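Local coordinates for malonyl CoA-acyl carrier protein transacylase (Mycobacterium tuberculosis, PDB 2QC3) that transfers the malonyl group from malonyl-CoA to holo-acyl carrier protein, forming malonyl-ACP for fatty acid biosynthesis, at residues A[19-24]-A[69-74]; A[32-37]-A[105-110]. All coordinates share one frame; numbering follows the deposited sequence.

Contact 1. Residues A[19-24]-A[69-74]; sequences SPWLQL and LLAHQE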
ATOM      1  N   SER A  19     -12.686   3.921  13.789  1.00 44.86           N
ATOM      2  CA  SER A  19     -13.297   4.223  15.084  1.00 46.50           C
ATOM      3  C   SER A  19     -12.312   4.705  16.140  1.00 46.54           C
ATOM      4  O   SER A  19     -12.470   5.789  16.700  1.00 47.01           O
ATOM      5  CB  SER A  19     -14.044   3.000  15.614  1.00 46.31           C
ATOM      6  OG  SER A  19     -15.141   2.698  14.778  1.00 47.13           O
ATOM      7  N   PRO A  20     -11.275   3.908  16.418  1.00 47.30           N
ATOM      8  CA  PRO A  20     -10.289   4.302  17.425  1.00 47.29           C
ATOM      9  C   PRO A  20      -9.472   5.540  17.074  1.00 47.61           C
ATOM     10  O   PRO A  20      -8.746   6.057  17.919  1.00 47.84           O
ATOM     11  CB  PRO A  20      -9.433   3.053  17.562  1.00 47.67           C
ATOM     12  CG  PRO A  20      -9.453   2.488  16.167  1.00 47.86           C
ATOM     13  CD  PRO A  20     -10.901   2.630  15.782  1.00 47.40           C
ATOM     14  N   TRP A  21      -9.585   6.021  15.839  1.00 47.15           N
ATOM     15  CA  TRP A  21      -8.830   7.204  15.446  1.00 46.87           C
ATOM     16  C   TRP A  21      -9.667   8.476  15.415  1.00 48.06           C
ATOM     17  O   TRP A  21      -9.141   9.573  15.608  1.00 47.06           O
ATOM     18  CB  TRP A  21      -8.143   6.986  14.093  1.00 45.20           C
ATOM     19  CG  TRP A  21      -7.119   5.890  14.139  1.00 42.73           C
ATOM     20  CD1 TRP A  21      -7.285   4.600  13.731  1.00 43.26           C
ATOM     21  CD2 TRP A  21      -5.799   5.971  14.693  1.00 41.83           C
ATOM     22  NE1 TRP A  21      -6.152   3.868  13.998  1.00 42.52           N
ATOM     23  CE2 TRP A  21      -5.225   4.684  14.588  1.00 41.98           C
ATOM     24  CE3 TRP A  21      -5.047   7.003  15.270  1.00 41.52           C
ATOM     25  CZ2 TRP A  21      -3.928   4.402  15.041  1.00 40.41           C
ATOM     26  CZ3 TRP A  21      -3.754   6.720  15.721  1.00 41.07           C
ATOM     27  CH2 TRP A  21      -3.211   5.428  15.602  1.00 39.24           C
ATOM     28  N   LEU A  22     -10.968   8.331  15.194  1.00 49.66           N
ATOM     29  CA  LEU A  22     -11.859   9.484  15.148  1.00 52.10           C
ATOM     30  C   LEU A  22     -12.049  10.096  16.536  1.00 53.67           C
ATOM     31  O   LEU A  22     -12.805  11.051  16.707  1.00 53.03           O
ATOM     32  CB  LEU A  22     -13.220   9.084  14.569  1.00 51.87           C
ATOM     33  CG  LEU A  22     -13.238   8.646  13.102  1.00 51.63           C
ATOM     34  CD1 LEU A  22     -14.655   8.290  12.695  1.00 51.42           C
ATOM     35  CD2 LEU A  22     -12.698   9.766  12.224  1.00 52.95           C
ATOM     36  N   GLN A  23     -11.359   9.537  17.524  1.00 55.75           N
ATOM     37  CA  GLN A  23     -11.448  10.039  18.886  1.00 58.26           C
ATOM     38  C   GLN A  23     -10.422  11.148  19.094  1.00 58.58           C
ATOM     39  O   GLN A  23     -10.613  12.029  19.933  1.00 59.40           O
ATOM     40  CB  GLN A  23     -11.203   8.906  19.888  1.00 59.57           C
ATOM     41  CG  GLN A  23     -12.256   7.802  19.858  1.00 61.75           C
ATOM     42  CD  GLN A  23     -11.900   6.623  20.753  1.00 64.19           C
ATOM     43  OE1 GLN A  23     -12.644   5.645  20.837  1.00 66.02           O
ATOM     44  NE2 GLN A  23     -10.757   6.712  21.425  1.00 65.22           N
ATOM     45  N   LEU A  24      -9.337  11.102  18.327  1.00 58.78           N
ATOM     46  CA  LEU A  24      -8.281  12.105  18.435  1.00 58.84           C
ATOM     47  C   LEU A  24      -8.781  13.499  18.080  1.00 58.82           C
ATOM     48  O   LEU A  24      -9.748  13.657  17.333  1.00 58.47           O
ATOM     49  CB  LEU A  24      -7.102  11.754  17.520  1.00 59.32           C
ATOM     50  CG  LEU A  24      -6.214  10.565  17.897  1.00 60.05           C
ATOM     51  CD1 LEU A  24      -5.233  10.295  16.771  1.00 59.78           C
ATOM     52  CD2 LEU A  24      -5.486  10.840  19.206  1.00 60.09           C
ATOM     53  N   LEU A  69      -2.945   8.167   7.254  1.00 24.29           N
ATOM     54  CA  LEU A  69      -2.614   9.560   7.474  1.00 25.59           C
ATOM     55  C   LEU A  69      -3.157  10.135   8.780  1.00 25.87           C
ATOM     56  O   LEU A  69      -2.562  11.052   9.337  1.00 26.82           O
ATOM     57  CB  LEU A  69      -3.048  10.391   6.260  1.00 22.59           C
ATOM     58  CG  LEU A  69      -2.385   9.866   4.969  1.00 24.15           C
ATOM     59  CD1 LEU A  69      -2.710  10.776   3.785  1.00 21.26           C
ATOM     60  CD2 LEU A  69      -0.867   9.771   5.175  1.00 21.22           C
ATOM     61  N   LEU A  70      -4.276   9.618   9.275  1.00 27.95           N
ATOM     62  CA  LEU A  70      -4.802  10.112  10.551  1.00 29.76           C
ATOM     63  C   LEU A  70      -3.728   9.853  11.604  1.00 30.29           C
ATOM     64  O   LEU A  70      -3.410  10.725  12.417  1.00 31.03           O
ATOM     65  CB  LEU A  70      -6.079   9.371  10.952  1.00 29.11           C
ATOM     66  CG  LEU A  70      -7.390   9.751  10.269  1.00 30.24           C
ATOM     67  CD1 LEU A  70      -8.479   8.804  10.737  1.00 30.21           C
ATOM     68  CD2 LEU A  70      -7.754  11.196  10.598  1.00 31.17           C
ATOM     69  N   ALA A  71      -3.165   8.648  11.563  1.00 30.29           N
ATOM     70  CA  ALA A  71      -2.122   8.242  12.494  1.00 31.80           C
ATOM     71  C   ALA A  71      -0.892   9.110  12.295  1.00 33.80           C
ATOM     72  O   ALA A  71      -0.276   9.566  13.261  1.00 33.65           O
ATOM     73  CB  ALA A  71      -1.771   6.778  12.277  1.00 30.98           C
ATOM     74  N   HIS A  72      -0.531   9.331  11.037  1.00 34.45           N
ATOM     75  CA  HIS A  72       0.621  10.161  10.728  1.00 36.58           C
ATOM     76  C   HIS A  72       0.380  11.592  11.180  1.00 38.37           C
ATOM     77  O   HIS A  72       1.293  12.262  11.666  1.00 37.61           O
ATOM     78  CB  HIS A  72       0.905  10.175   9.231  1.00 34.67           C
ATOM     79  CG  HIS A  72       1.853  11.257   8.824  1.00 35.97           C
ATOM     80  ND1 HIS A  72       3.192  11.238   9.159  1.00 35.43           N
ATOM     81  CD2 HIS A  72       1.650  12.416   8.153  1.00 35.44           C
ATOM     82  CE1 HIS A  72       3.770  12.337   8.709  1.00 34.84           C
ATOM     83  NE2 HIS A  72       2.857  13.069   8.096  1.00 36.91           N
ATOM     84  N   GLN A  73      -0.849  12.061  10.989  1.00 40.45           N
ATOM     85  CA  GLN A  73      -1.223  13.412  11.376  1.00 43.00           C
ATOM     86  C   GLN A  73      -1.019  13.584  12.871  1.00 44.77           C
ATOM     87  O   GLN A  73      -0.400  14.549  13.316  1.00 45.39           O
ATOM     88  CB  GLN A  73      -2.690  13.677  11.035  1.00 45.14           C
ATOM     89  CG  GLN A  73      -2.979  13.830   9.557  1.00 48.71           C
ATOM     90  CD  GLN A  73      -2.236  14.990   8.948  1.00 50.90           C
ATOM     91  OE1 GLN A  73      -1.006  14.994   8.890  1.00 53.04           O
ATOM     92  NE2 GLN A  73      -2.979  15.991   8.490  1.00 52.95           N
ATOM     93  N   GLU A  74      -1.548  12.640  13.642  1.00 45.02           N
ATOM     94  CA  GLU A  74      -1.427  12.696  15.089  1.00 46.72           C
ATOM     95  C   GLU A  74       0.030  12.557  15.492  1.00 47.32           C
ATOM     96  O   GLU A  74       0.494  13.217  16.418  1.00 48.29           O
ATOM     97  CB  GLU A  74      -2.254  11.586  15.738  1.00 46.32           C
ATOM     98  CG  GLU A  74      -2.236  11.626  17.256  1.00 47.88           C
ATOM     99  CD  GLU A  74      -2.748  12.942  17.825  1.00 48.11           C
ATOM    100  OE1 GLU A  74      -2.711  13.099  19.060  1.00 49.11           O
ATOM    101  OE2 GLU A  74      -3.186  13.819  17.047  1.00 47.67           O
TER

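Contact 2. Residues A[32-37]-A[105-110]; sequences AAWSKA and IAADDA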
ATOM      1  N   ALA A  32     -13.670  14.678   7.526  1.00 38.23           N
ATOM      2  CA  ALA A  32     -14.702  15.440   6.839  1.00 37.11           C
ATOM      3  C   ALA A  32     -14.057  16.106   5.633  1.00 35.96           C
ATOM      4  O   ALA A  32     -14.595  16.073   4.532  1.00 35.70           O
ATOM      5  CB  ALA A  32     -15.297  16.494   7.772  1.00 37.99           C
ATOM      6  N   ALA A  33     -12.891  16.701   5.857  1.00 34.73           N
ATOM      7  CA  ALA A  33     -12.152  17.369   4.795  1.00 36.48           C
ATOM      8  C   ALA A  33     -11.732  16.372   3.716  1.00 37.03           C
ATOM      9  O   ALA A  33     -11.762  16.686   2.523  1.00 37.83           O
ATOM     10  CB  ALA A  33     -10.924  18.058   5.374  1.00 34.77           C
ATOM     11  N   TRP A  34     -11.343  15.172   4.141  1.00 37.23           N
ATOM     12  CA  TRP A  34     -10.911  14.136   3.207  1.00 36.13           C
ATOM     13  C   TRP A  34     -12.093  13.482   2.503  1.00 37.08           C
ATOM     14  O   TRP A  34     -11.976  13.041   1.355  1.00 36.93           O
ATOM     15  CB  TRP A  34     -10.072  13.079   3.940  1.00 34.84           C
ATOM     16  CG  TRP A  34      -8.796  13.639   4.509  1.00 33.95           C
ATOM     17  CD1 TRP A  34      -8.223  14.837   4.199  1.00 33.12           C
ATOM     18  CD2 TRP A  34      -7.931  13.018   5.471  1.00 33.90           C
ATOM     19  NE1 TRP A  34      -7.056  15.002   4.904  1.00 33.46           N
ATOM     20  CE2 TRP A  34      -6.850  13.901   5.691  1.00 31.97           C
ATOM     21  CE3 TRP A  34      -7.960  11.800   6.163  1.00 32.92           C
ATOM     22  CZ2 TRP A  34      -5.808  13.610   6.579  1.00 32.63           C
ATOM     23  CZ3 TRP A  34      -6.918  11.508   7.049  1.00 33.55           C
ATOM     24  CH2 TRP A  34      -5.856  12.411   7.244  1.00 31.74           C
ATOM     25  N   SER A  35     -13.229  13.417   3.192  1.00 36.77           N
ATOM     26  CA  SER A  35     -14.434  12.836   2.614  1.00 37.96           C
ATOM     27  C   SER A  35     -14.885  13.717   1.460  1.00 39.30           C
ATOM     28  O   SER A  35     -15.472  13.241   0.489  1.00 40.29           O
ATOM     29  CB  SER A  35     -15.553  12.760   3.655  1.00 36.43           C
ATOM     30  OG  SER A  35     -15.330  11.710   4.572  1.00 34.91           O
ATOM     31  N   LYS A  36     -14.605  15.009   1.583  1.00 40.35           N
ATOM     32  CA  LYS A  36     -14.971  15.978   0.564  1.00 42.83           C
ATOM     33  C   LYS A  36     -14.038  15.857  -0.633  1.00 42.97           C
ATOM     34  O   LYS A  36     -14.488  15.801  -1.775  1.00 42.66           O
ATOM     35  CB  LYS A  36     -14.891  17.392   1.138  1.00 43.20           C
ATOM     36  CG  LYS A  36     -15.404  18.479   0.210  1.00 45.24           C
ATOM     37  CD  LYS A  36     -15.342  19.835   0.898  1.00 46.51           C
ATOM     38  CE  LYS A  36     -15.835  20.949  -0.004  1.00 48.51           C
ATOM     39  NZ  LYS A  36     -15.751  22.279   0.675  1.00 50.09           N
ATOM     40  N   ALA A  37     -12.738  15.813  -0.358  1.00 44.23           N
ATOM     41  CA  ALA A  37     -11.721  15.702  -1.403  1.00 44.49           C
ATOM     42  C   ALA A  37     -11.885  14.428  -2.226  1.00 43.87           C
ATOM     43  O   ALA A  37     -11.643  14.427  -3.430  1.00 45.14           O
ATOM     44  CB  ALA A  37     -10.322  15.741  -0.777  1.00 44.56           C
ATOM     45  N   ILE A 105       3.122  14.996  -1.169  1.00 24.22           N
ATOM     46  CA  ILE A 105       1.764  15.475  -1.404  1.00 24.07           C
ATOM     47  C   ILE A 105       1.021  15.711  -0.090  1.00 25.40           C
ATOM     48  O   ILE A 105       1.322  15.077   0.922  1.00 24.97           O
ATOM     49  CB  ILE A 105       0.948  14.457  -2.244  1.00 25.04           C
ATOM     50  CG1 ILE A 105       0.980  13.083  -1.570  1.00 26.08           C
ATOM     51  CG2 ILE A 105       1.503  14.376  -3.663  1.00 23.53           C
ATOM     52  CD1 ILE A 105       0.210  12.001  -2.327  1.00 24.06           C
ATOM     53  N   ALA A 106       0.046  16.618  -0.117  1.00 25.26           N
ATOM     54  CA  ALA A 106      -0.759  16.930   1.064  1.00 26.57           C
ATOM     55  C   ALA A 106      -1.682  15.756   1.366  1.00 26.09           C
ATOM     56  O   ALA A 106      -2.057  15.015   0.461  1.00 25.68           O
ATOM     57  CB  ALA A 106      -1.584  18.201   0.821  1.00 25.91           C
ATOM     58  N   ALA A 107      -2.050  15.594   2.638  1.00 25.31           N
ATOM     59  CA  ALA A 107      -2.918  14.497   3.057  1.00 26.47           C
ATOM     60  C   ALA A 107      -4.280  14.495   2.363  1.00 26.99           C
ATOM     61  O   ALA A 107      -4.774  13.443   1.953  1.00 25.55           O
ATOM     62  CB  ALA A 107      -3.113  14.526   4.577  1.00 24.44           C
ATOM     63  N   ASP A 108      -4.891  15.668   2.239  1.00 27.99           N
ATOM     64  CA  ASP A 108      -6.190  15.749   1.588  1.00 29.49           C
ATOM     65  C   ASP A 108      -6.069  15.337   0.124  1.00 28.07           C
ATOM     66  O   ASP A 108      -6.927  14.622  -0.393  1.00 26.37           O
ATOM     67  CB  ASP A 108      -6.773  17.163   1.728  1.00 33.07           C
ATOM     68  CG  ASP A 108      -5.960  18.220   1.005  1.00 36.28           C
ATOM     69  OD1 ASP A 108      -4.719  18.100   0.937  1.00 37.24           O
ATOM     70  OD2 ASP A 108      -6.574  19.190   0.515  1.00 40.21           O
ATOM     71  N   ASP A 109      -4.996  15.762  -0.538  1.00 27.13           N
ATOM     72  CA  ASP A 109      -4.793  15.395  -1.933  1.00 25.56           C
ATOM     73  C   ASP A 109      -4.459  13.909  -2.045  1.00 25.26           C
ATOM     74  O   ASP A 109      -4.839  13.252  -3.013  1.00 25.10           O
ATOM     75  CB  ASP A 109      -3.673  16.229  -2.565  1.00 26.90           C
ATOM     76  CG  ASP A 109      -4.085  17.675  -2.809  1.00 29.03           C
ATOM     77  OD1 ASP A 109      -5.281  17.918  -3.086  1.00 29.03           O
ATOM     78  OD2 ASP A 109      -3.214  18.566  -2.738  1.00 29.50           O
ATOM     79  N   ALA A 110      -3.749  13.380  -1.053  1.00 24.19           N
ATOM     80  CA  ALA A 110      -3.387  11.964  -1.058  1.00 23.40           C
ATOM     81  C   ALA A 110      -4.645  11.096  -1.023  1.00 22.49           C
ATOM     82  O   ALA A 110      -4.781  10.146  -1.799  1.00 20.75           O
ATOM     83  CB  ALA A 110      -2.489  11.640   0.143  1.00 20.41           C
TER

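Contact 1. Residues A[19-24]-A[69-74]
This is a mostly buried, apolar contact in which the loop between strand 2-7 and helix 27-37 settles on one side of helix 57-77. Trp21 and Leu24 point from the loop to Leu70, Ala71 and Glu74, which share a helix face. Trp21 CG lies beside the backbone N (chi1 -64°), which carries the indole across the helix until Ala71 CB sits over one face of its six-membered ring, a CH-pi contact 4.1 Å from that ring's centroid. The small alanine methyl suits a flat neighbour, while Leu70 CD1 packs against Trp21 CB, 3.8 Å away. A type I turn from Trp21 to Leu24, closed by Leu24 N to Trp21 O at 3.1 Å, brings both large side chains to the helix. Loop and helix belong to the beta-alpha-beta connection between the adjacent parallel strands 2-7 and 86-90 of the acyltransferase core. Leu24 CD1 lies at the edge of the Trp21 ring, in its plane, and also presses closely on Glu74 CG at 3.3 Å. Glu74 thus offers Leu24 its aliphatic part, while its OE1 forms a salt bridge with Arg78.

Contact 2. Residues A[32-37]-A[105-110]
The bond from Ala110 N to Ala106 O, 2.8 Å, closes the first turn of helix 107-125, whose Ala107 and Asp108 receive the indole of Trp34 from helix 27-37. Trp34 CG stands opposite its own carbonyl carbon (chi1 -63°), and from there the ring extends along the start of the other helix. Its benzene side meets the methyl of Ala107, with CZ2 3.5 Å from CB, and Ala107 O lies over one face near the rim. The pyrrole side reaches the backbone: CD1 comes within 3.4 Å of Asp108 CA. Trp34 NE1 is also near Asp108 N, but both are donors, so the approach is simple packing.

The backbones run close, with Trp34 CA 5.2 Å from Asp108 CA, and the small residues Ala107 and Ala37 suit this narrow spacing. One turn after Trp34 the methyl of Ala37 rests 3.6 Å from Asp108 O. In this acyltransferase fold the last turn of helix 27-37 thus lies against the first turn of helix 107-125. Asp108 turns its carboxylate away from Trp34: with CG between the backbone N and the carbonyl carbon (chi1 65°), OD1 takes a weak, bent bond from Asp109 N. Acidic residues suit the first turn of a helix, where the negative charges of Asp108 and Asp109 probably interact favourably with the helix dipole. Across the contact itself, cohesion comes from van der Waals packing of the indole, two methyl groups and backbone, so it depends on shape more than on directed bonds.

How the contacts relate
Contact 1 is the more completely buried of the two, with four of its five touching residues enclosed, whereas contact 2 buries Trp34 but has Ala37 exposed at its margin. Each relies on a tryptophan, set against a helix flank in contact 1 and against a helix start in contact 2. Their acids differ accordingly: that of contact 1 has a salt-bridge partner beyond both segments, while that of contact 2 makes a weak local bond at its helix start. Helix 57-77 joins the two contacts: Leu69 and Leu70 pack on Trp34, with Leu69 CB 3.6 Å from Trp34 CH2, and Leu69 also touches Ala107 and Ala110. Both lie away from the proposed active-site residues.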